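Local coordinates for multiple antibiotic resistance protein MarR (Escherichia coli, PDB 1JGS) that represses the marRAB operon, which is involved in activating antibiotic resistance and oxidative stress genes, by binding the marO operator/promoter site, at residues A[21-26]-A[32-37]; A[38-43]-A[99-104]. All blocks are in the same frame, centred on the assembly; numbering follows the deposited sequence.

How the interactions relate
Helix 34-46 is the shared element: its first turn forms interaction 1 with helix 8-27, and the turns that follow form interaction 2 with helix 96-118. The two centres lie 12 Å apart, and the contacts meet at two points. Phe37 CE1 rests 3.7 Å from Cys102 O, and Leu23 CD2 packs 4.0 Å from Lys38 NZ, so the three helices make one continuous cluster. One of the two bound salicylates belongs directly to interaction 1, where Thr33, Ala35 and Gln36 line it. Interaction 2 stands further back: the side chain of Leu40 is about 10 Å from a bound salicylate. One helix thus serves both interhelical packing and ligand binding.

Interaction 1 (A[21-26]-A[32-37]); sequences RLLNEY and ITAAQF. With SAL (2-hydroxybenzoic acid), chain C.
Leu23 reaches from helix 8-27 to the first turn of helix 34-46, where its two methyls divide the work. CD1 lies 4.2 Å from Phe37 CD2, meeting the ring obliquely, while CD2 faces the methyl of Ala34, CB, at 4.4 Å. Asn24 approaches the same methyl from the neighbouring position, its CG being 4.0 Å from Ala34 CB. No hydrogen bond joins the two segments. Behind Leu23 and Phe37, helix 96-118 continues the apolar layer through Val109 and Cys105.

Another side of this turn illustrates how a helix start can double as a ligand site. Thr33 is the N-cap: its OG1 accepts from Gln36 N at 3.2 Å, with an N-H...O angle of 158°. A chi1 of 70° brings that oxygen back over the turn, where it also lies against the salicylate ring near C6. Ala35 CB touches the ring at C4 and C5.

Gln36 can be followed outward. Its CB starts a chain that is extended beyond CG; CG passes 3.6 Å from the carboxylate oxygen O1' of the salicylate, and CD lies at a similar separation. At the tip, NE2 donates to O1' over 2.6 Å in a nearly straight bond of 169°. The other amide atom, OE1, is bonded to Lys75 NZ, which helps fix the amide's rotation. Ala64 and Met68, both on helix 62-74, the recognition helix of the MarR winged helix-turn-helix, complete the salicylate pocket.

Interaction 2 (A[38-43]-A[99-104]); sequences KVLCSI and AAICEQ
The helical segments carrying Leu40 and Cys102 cross steeply, with axes 9.8 Å apart and a signed crossing angle of -111°, and the CA atoms of Leu40 and Cys102 come within 6.2 Å. Such a crossing concentrates the contact on a few side chains around one point, and here two residues from each helix suffice.

Leu40 points toward helix 96-118. Its CD1 methyl settles 4.0 Å from Cys102 CB, and Leu40 CB also lies alongside that carbon, so the beta carbon of Cys102 is met by both the base and the end of the leucine. The same CD1 extends to Ile101 CG2, 4.3 Å away; the rest of the isoleucine leads off from the contact. Trp77 lies against both Leu40 and Ile101, covering this side of the pair.

On the other flank two thiols approach each other. Cys102 has SG anti to the backbone N (chi1 173°), which directs its sulfur toward the next residue along the partner helix, Cys41. The SG atoms of Cys41 and Cys102 are 3.9 Å apart, and the Cys102 sulfur also lies over Cys41 CA.

Further along helix 34-46, Ser42 turns its hydroxyl back to its own helix: OG donates to Lys38 O at 3.0 Å from above the carbonyl plane, and that oxygen also accepts from Ser42 N. Beyond the apolar contact, Glu103, whose side chain is poorly ordered, is modelled in a salt bridge with Arg44, further along helix 34-46.

Between residues 38-43 and 99-104 themselves there is no hydrogen bond, and the contact rests on van der Waals packing. The sulfur separation is far too long for a disulfide, so the modelled cysteines contribute as apolar, polarisable groups and form no covalent link between the helices.

Interaction 1 (A[21-26]-A[32-37])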
ATOM      1  N   ARG A  21      -9.868  -1.220  -1.335  1.00 55.02           N
ATOM      2  CA  ARG A  21     -11.179  -1.393  -0.714  1.00 55.02           C
ATOM      3  C   ARG A  21     -12.072  -2.239  -1.608  1.00 55.02           C
ATOM      4  O   ARG A  21     -12.834  -3.074  -1.130  1.00 55.02           O
ATOM      5  CB  ARG A  21     -11.848  -0.039  -0.462  1.00107.80           C
ATOM      6  CG  ARG A  21     -13.276  -0.168   0.036  1.00107.80           C
ATOM      7  CD  ARG A  21     -13.923   1.175   0.300  1.00107.80           C
ATOM      8  NE  ARG A  21     -15.344   1.020   0.597  1.00107.80           N
ATOM      9  CZ  ARG A  21     -16.173   2.027   0.856  1.00107.80           C
ATOM     10  NH1 ARG A  21     -15.722   3.276   0.857  1.00107.80           N
ATOM     11  NH2 ARG A  21     -17.455   1.787   1.116  1.00107.80           N
ATOM     12  N   LEU A  22     -11.979  -2.011  -2.912  1.00 41.40           N
ATOM     13  CA  LEU A  22     -12.775  -2.772  -3.855  1.00 41.40           C
ATOM     14  C   LEU A  22     -12.277  -4.213  -3.853  1.00 41.40           C
ATOM     15  O   LEU A  22     -13.068  -5.157  -3.885  1.00 41.40           O
ATOM     16  CB  LEU A  22     -12.658  -2.167  -5.260  1.00 54.85           C
ATOM     17  CG  LEU A  22     -13.163  -0.725  -5.375  1.00 54.85           C
ATOM     18  CD1 LEU A  22     -13.122  -0.264  -6.822  1.00 54.85           C
ATOM     19  CD2 LEU A  22     -14.582  -0.648  -4.853  1.00 54.85           C
ATOM     20  N   LEU A  23     -10.959  -4.366  -3.809  1.00 46.97           N
ATOM     21  CA  LEU A  23     -10.323  -5.673  -3.794  1.00 46.97           C
ATOM     22  C   LEU A  23     -10.874  -6.488  -2.618  1.00 46.97           C
ATOM     23  O   LEU A  23     -11.386  -7.594  -2.812  1.00 46.97           O
ATOM     24  CB  LEU A  23      -8.812  -5.500  -3.661  1.00 54.42           C
ATOM     25  CG  LEU A  23      -7.968  -6.769  -3.678  1.00 54.42           C
ATOM     26  CD1 LEU A  23      -8.230  -7.536  -4.963  1.00 54.42           C
ATOM     27  CD2 LEU A  23      -6.504  -6.403  -3.549  1.00 54.42           C
ATOM     28  N   ASN A  24     -10.771  -5.947  -1.401  1.00 36.87           N
ATOM     29  CA  ASN A  24     -11.301  -6.641  -0.234  1.00 36.87           C
ATOM     30  C   ASN A  24     -12.767  -7.020  -0.476  1.00 36.87           C
ATOM     31  O   ASN A  24     -13.187  -8.138  -0.160  1.00 36.87           O
ATOM     32  CB  ASN A  24     -11.221  -5.771   1.033  1.00 52.27           C
ATOM     33  CG  ASN A  24      -9.813  -5.690   1.607  1.00 52.27           C
ATOM     34  OD1 ASN A  24      -9.043  -4.787   1.274  1.00 52.27           O
ATOM     35  ND2 ASN A  24      -9.469  -6.646   2.472  1.00 52.27           N
ATOM     36  N   GLU A  25     -13.538  -6.089  -1.038  1.00 57.43           N
ATOM     37  CA  GLU A  25     -14.959  -6.332  -1.310  1.00 57.43           C
ATOM     38  C   GLU A  25     -15.205  -7.471  -2.296  1.00 57.43           C
ATOM     39  O   GLU A  25     -16.179  -8.207  -2.167  1.00 57.43           O
ATOM     40  CB  GLU A  25     -15.644  -5.056  -1.815  1.00 80.57           C
ATOM     41  CG  GLU A  25     -16.038  -4.091  -0.700  1.00 80.57           C
ATOM     42  CD  GLU A  25     -16.780  -2.856  -1.207  1.00 80.57           C
ATOM     43  OE1 GLU A  25     -17.771  -3.019  -1.954  1.00 80.57           O
ATOM     44  OE2 GLU A  25     -16.376  -1.725  -0.850  1.00 80.57           O
ATOM     45  N   TYR A  26     -14.318  -7.621  -3.273  1.00 46.41           N
ATOM     46  CA  TYR A  26     -14.456  -8.680  -4.270  1.00 46.41           C
ATOM     47  C   TYR A  26     -14.047 -10.047  -3.733  1.00 46.41           C
ATOM     48  O   TYR A  26     -14.545 -11.068  -4.204  1.00 46.41           O
ATOM     49  CB  TYR A  26     -13.597  -8.377  -5.495  1.00 77.48           C
ATOM     50  CG  TYR A  26     -13.902  -7.067  -6.171  1.00 77.48           C
ATOM     51  CD1 TYR A  26     -12.876  -6.309  -6.733  1.00 77.48           C
ATOM     52  CD2 TYR A  26     -15.210  -6.597  -6.276  1.00 77.48           C
ATOM     53  CE1 TYR A  26     -13.137  -5.113  -7.383  1.00 77.48           C
ATOM     54  CE2 TYR A  26     -15.489  -5.400  -6.927  1.00 77.48           C
ATOM     55  CZ  TYR A  26     -14.444  -4.663  -7.479  1.00 77.48           C
ATOM     56  OH  TYR A  26     -14.697  -3.480  -8.133  1.00 77.48           O
ATOM     57  N   ILE A  32     -10.352 -16.519   1.090  1.00 37.25           N
ATOM     58  CA  ILE A  32      -9.001 -16.005   0.952  1.00 37.25           C
ATOM     59  C   ILE A  32      -9.006 -14.529   1.272  1.00 37.25           C
ATOM     60  O   ILE A  32      -9.993 -13.841   0.999  1.00 37.25           O
ATOM     61  CB  ILE A  32      -8.483 -16.169  -0.479  1.00 29.59           C
ATOM     62  CG1 ILE A  32      -7.014 -15.735  -0.540  1.00 29.59           C
ATOM     63  CG2 ILE A  32      -9.364 -15.343  -1.446  1.00 29.59           C
ATOM     64  CD1 ILE A  32      -6.342 -16.016  -1.852  1.00 29.59           C
ATOM     65  N   THR A  33      -7.901 -14.035   1.826  1.00 37.34           N
ATOM     66  CA  THR A  33      -7.797 -12.623   2.164  1.00 37.34           C
ATOM     67  C   THR A  33      -6.951 -11.832   1.146  1.00 37.34           C
ATOM     68  O   THR A  33      -6.101 -12.389   0.449  1.00 37.34           O
ATOM     69  CB  THR A  33      -7.188 -12.441   3.552  1.00 28.45           C
ATOM     70  OG1 THR A  33      -5.807 -12.815   3.510  1.00 28.45           O
ATOM     71  CG2 THR A  33      -7.918 -13.331   4.582  1.00 28.45           C
ATOM     72  N   ALA A  34      -7.200 -10.526   1.073  1.00 40.45           N
ATOM     73  CA  ALA A  34      -6.482  -9.636   0.170  1.00 40.45           C
ATOM     74  C   ALA A  34      -4.984  -9.829   0.346  1.00 40.45           C
ATOM     75  O   ALA A  34      -4.247  -9.958  -0.630  1.00 40.45           O
ATOM     76  CB  ALA A  34      -6.864  -8.179   0.461  1.00 37.38           C
ATOM     77  N   ALA A  35      -4.534  -9.857   1.598  1.00 36.96           N
ATOM     78  CA  ALA A  35      -3.117 -10.043   1.876  1.00 36.96           C
ATOM     79  C   ALA A  35      -2.604 -11.372   1.328  1.00 36.96           C
ATOM     80  O   ALA A  35      -1.514 -11.418   0.754  1.00 36.96           O
ATOM     81  CB  ALA A  35      -2.849  -9.941   3.376  1.00 24.45           C
ATOM     82  N   GLN A  36      -3.375 -12.450   1.508  1.00 35.44           N
ATOM     83  CA  GLN A  36      -2.967 -13.762   0.984  1.00 35.44           C
ATOM     84  C   GLN A  36      -2.865 -13.675  -0.536  1.00 35.44           C
ATOM     85  O   GLN A  36      -1.923 -14.203  -1.135  1.00 35.44           O
ATOM     86  CB  GLN A  36      -3.977 -14.855   1.368  1.00 33.78           C
ATOM     87  CG  GLN A  36      -3.926 -15.307   2.830  1.00 33.78           C
ATOM     88  CD  GLN A  36      -5.083 -16.229   3.215  1.00 33.78           C
ATOM     89  OE1 GLN A  36      -5.749 -16.814   2.359  1.00 33.78           O
ATOM     90  NE2 GLN A  36      -5.314 -16.370   4.505  1.00 33.78           N
ATOM     91  N   PHE A  37      -3.827 -12.998  -1.158  1.00 35.55           N
ATOM     92  CA  PHE A  37      -3.826 -12.852  -2.617  1.00 35.55           C
ATOM     93  C   PHE A  37      -2.570 -12.110  -3.094  1.00 35.55           C
ATOM     94  O   PHE A  37      -1.909 -12.535  -4.045  1.00 35.55           O
ATOM     95  CB  PHE A  37      -5.081 -12.110  -3.076  1.00 45.48           C
ATOM     96  CG  PHE A  37      -5.169 -11.933  -4.561  1.00 45.48           C
ATOM     97  CD1 PHE A  37      -4.948 -13.011  -5.419  1.00 45.48           C
ATOM     98  CD2 PHE A  37      -5.486 -10.695  -5.106  1.00 45.48           C
ATOM     99  CE1 PHE A  37      -5.042 -12.863  -6.801  1.00 45.48           C
ATOM    100  CE2 PHE A  37      -5.583 -10.535  -6.491  1.00 45.48           C
ATOM    101  CZ  PHE A  37      -5.358 -11.626  -7.341  1.00 45.48           C
TER
HETATM  102  C1' SAL C 257      -3.037 -14.596   7.125  1.00 42.17           C
HETATM  103  O1' SAL C 257      -3.999 -15.241   6.478  1.00 42.17           O
HETATM  104  O2' SAL C 257      -2.167 -15.218   7.798  1.00 42.17           O
HETATM  105  C1  SAL C 257      -3.067 -13.123   6.997  1.00 42.17           C
HETATM  106  C2  SAL C 257      -2.053 -12.299   7.663  1.00 42.17           C
HETATM  107  C3  SAL C 257      -2.071 -10.876   7.548  1.00 42.17           C
HETATM  108  C4  SAL C 257      -3.065 -10.228   6.794  1.00 42.17           C
HETATM  109  C5  SAL C 257      -4.170 -11.116   6.071  1.00 42.17           C
HETATM  110  C6  SAL C 257      -4.096 -12.499   6.217  1.00 42.17           C
HETATM  111  O2  SAL C 257      -1.041 -12.837   8.426  1.00 42.17           O

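Interaction 2 (A[38-43]-A[99-104])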
ATOM      1  N   LYS A  38      -2.233 -11.016  -2.416  1.00 38.60           N
ATOM      2  CA  LYS A  38      -1.047 -10.232  -2.756  1.00 38.60           C
ATOM      3  C   LYS A  38       0.213 -11.103  -2.629  1.00 38.60           C
ATOM      4  O   LYS A  38       1.068 -11.111  -3.519  1.00 38.60           O
ATOM      5  CB  LYS A  38      -0.934  -9.021  -1.822  1.00 82.69           C
ATOM      6  CG  LYS A  38      -2.095  -8.040  -1.913  1.00 82.69           C
ATOM      7  CD  LYS A  38      -1.982  -6.951  -0.848  1.00 82.69           C
ATOM      8  CE  LYS A  38      -3.096  -5.913  -0.965  1.00 82.69           C
ATOM      9  NZ  LYS A  38      -3.001  -5.117  -2.223  1.00 82.69           N
ATOM     10  N   VAL A  39       0.335 -11.833  -1.524  1.00 34.06           N
ATOM     11  CA  VAL A  39       1.496 -12.700  -1.353  1.00 34.06           C
ATOM     12  C   VAL A  39       1.590 -13.722  -2.484  1.00 34.06           C
ATOM     13  O   VAL A  39       2.691 -14.051  -2.921  1.00 34.06           O
ATOM     14  CB  VAL A  39       1.459 -13.443  -0.001  1.00 30.26           C
ATOM     15  CG1 VAL A  39       2.487 -14.567   0.018  1.00 30.26           C
ATOM     16  CG2 VAL A  39       1.746 -12.455   1.131  1.00 30.26           C
ATOM     17  N   LEU A  40       0.452 -14.220  -2.967  1.00 42.08           N
ATOM     18  CA  LEU A  40       0.481 -15.200  -4.061  1.00 42.08           C
ATOM     19  C   LEU A  40       0.915 -14.562  -5.390  1.00 42.08           C
ATOM     20  O   LEU A  40       1.712 -15.130  -6.136  1.00 42.08           O
ATOM     21  CB  LEU A  40      -0.892 -15.866  -4.275  1.00 33.35           C
ATOM     22  CG  LEU A  40      -1.480 -16.870  -3.282  1.00 33.35           C
ATOM     23  CD1 LEU A  40      -2.774 -17.444  -3.875  1.00 33.35           C
ATOM     24  CD2 LEU A  40      -0.505 -17.983  -2.997  1.00 33.35           C
ATOM     25  N   CYS A  41       0.384 -13.386  -5.685  1.00 47.51           N
ATOM     26  CA  CYS A  41       0.734 -12.717  -6.927  1.00 47.51           C
ATOM     27  C   CYS A  41       2.218 -12.372  -6.944  1.00 47.51           C
ATOM     28  O   CYS A  41       2.867 -12.447  -7.989  1.00 47.51           O
ATOM     29  CB  CYS A  41      -0.102 -11.451  -7.093  1.00 47.01           C
ATOM     30  SG  CYS A  41      -1.869 -11.764  -7.248  1.00 47.01           S
ATOM     31  N   SER A  42       2.755 -12.003  -5.786  1.00 42.18           N
ATOM     32  CA  SER A  42       4.169 -11.642  -5.679  1.00 42.18           C
ATOM     33  C   SER A  42       5.115 -12.826  -5.834  1.00 42.18           C
ATOM     34  O   SER A  42       6.179 -12.694  -6.419  1.00 42.18           O
ATOM     35  CB  SER A  42       4.446 -10.971  -4.333  1.00 30.64           C
ATOM     36  OG  SER A  42       3.683  -9.785  -4.190  1.00 30.64           O
ATOM     37  N   ILE A  43       4.741 -13.977  -5.282  1.00 41.78           N
ATOM     38  CA  ILE A  43       5.584 -15.158  -5.372  1.00 41.78           C
ATOM     39  C   ILE A  43       5.533 -15.647  -6.816  1.00 41.78           C
ATOM     40  O   ILE A  43       6.545 -16.048  -7.385  1.00 41.78           O
ATOM     41  CB  ILE A  43       5.075 -16.271  -4.433  1.00 41.13           C
ATOM     42  CG1 ILE A  43       5.262 -15.842  -2.974  1.00 41.13           C
ATOM     43  CG2 ILE A  43       5.810 -17.576  -4.708  1.00 41.13           C
ATOM     44  CD1 ILE A  43       4.884 -16.915  -1.954  1.00 41.13           C
ATOM     45  N   ALA A  99      -1.294 -21.877  -7.769  1.00 47.24           N
ATOM     46  CA  ALA A  99      -1.215 -21.152  -9.035  1.00 47.24           C
ATOM     47  C   ALA A  99      -2.599 -20.922  -9.622  1.00 47.24           C
ATOM     48  O   ALA A  99      -2.908 -19.825 -10.081  1.00 47.24           O
ATOM     49  CB  ALA A  99      -0.345 -21.928 -10.032  1.00 42.30           C
ATOM     50  N   ALA A 100      -3.430 -21.961  -9.599  1.00 52.11           N
ATOM     51  CA  ALA A 100      -4.780 -21.872 -10.131  1.00 52.11           C
ATOM     52  C   ALA A 100      -5.588 -20.862  -9.316  1.00 52.11           C
ATOM     53  O   ALA A 100      -6.222 -19.958  -9.867  1.00 52.11           O
ATOM     54  CB  ALA A 100      -5.445 -23.245 -10.093  1.00 50.48           C
ATOM     55  N   ILE A 101      -5.567 -21.014  -7.999  1.00 47.20           N
ATOM     56  CA  ILE A 101      -6.285 -20.087  -7.139  1.00 47.20           C
ATOM     57  C   ILE A 101      -5.886 -18.637  -7.497  1.00 47.20           C
ATOM     58  O   ILE A 101      -6.742 -17.764  -7.680  1.00 47.20           O
ATOM     59  CB  ILE A 101      -5.939 -20.335  -5.652  1.00 46.42           C
ATOM     60  CG1 ILE A 101      -6.388 -21.737  -5.227  1.00 46.42           C
ATOM     61  CG2 ILE A 101      -6.571 -19.260  -4.790  1.00 46.42           C
ATOM     62  CD1 ILE A 101      -7.868 -21.976  -5.345  1.00 46.42           C
ATOM     63  N   CYS A 102      -4.582 -18.391  -7.593  1.00 55.20           N
ATOM     64  CA  CYS A 102      -4.075 -17.058  -7.905  1.00 55.20           C
ATOM     65  C   CYS A 102      -4.537 -16.544  -9.258  1.00 55.20           C
ATOM     66  O   CYS A 102      -4.625 -15.331  -9.463  1.00 55.20           O
ATOM     67  CB  CYS A 102      -2.547 -17.037  -7.858  1.00 50.25           C
ATOM     68  SG  CYS A 102      -1.823 -15.483  -8.439  1.00 50.25           S
ATOM     69  N   GLU A 103      -4.828 -17.462 -10.179  1.00 53.61           N
ATOM     70  CA  GLU A 103      -5.285 -17.071 -11.508  1.00 53.61           C
ATOM     71  C   GLU A 103      -6.801 -16.872 -11.513  1.00 53.61           C
ATOM     72  O   GLU A 103      -7.308 -15.967 -12.173  1.00 53.61           O
ATOM     73  CB  GLU A 103      -4.881 -18.120 -12.547  1.00109.75           C
ATOM     74  CG  GLU A 103      -5.058 -17.656 -13.989  1.00109.75           C
ATOM     75  CD  GLU A 103      -4.328 -16.353 -14.274  1.00109.75           C
ATOM     76  OE1 GLU A 103      -3.099 -16.300 -14.066  1.00109.75           O
ATOM     77  OE2 GLU A 103      -4.980 -15.379 -14.709  1.00109.75           O
ATOM     78  N   GLN A 104      -7.532 -17.709 -10.786  1.00 70.78           N
ATOM     79  CA  GLN A 104      -8.978 -17.541 -10.725  1.00 70.78           C
ATOM     80  C   GLN A 104      -9.257 -16.153 -10.161  1.00 70.78           C
ATOM     81  O   GLN A 104     -10.090 -15.413 -10.687  1.00 70.78           O
ATOM     82  CB  GLN A 104      -9.623 -18.566  -9.797  1.00 56.91           C
ATOM     83  CG  GLN A 104      -9.841 -19.948 -10.367  1.00 56.91           C
ATOM     84  CD  GLN A 104     -10.252 -20.936  -9.277  1.00 56.91           C
ATOM     85  OE1 GLN A 104     -11.163 -20.665  -8.482  1.00 56.91           O
ATOM     86  NE2 GLN A 104      -9.580 -22.083  -9.233  1.00 56.91           N
TER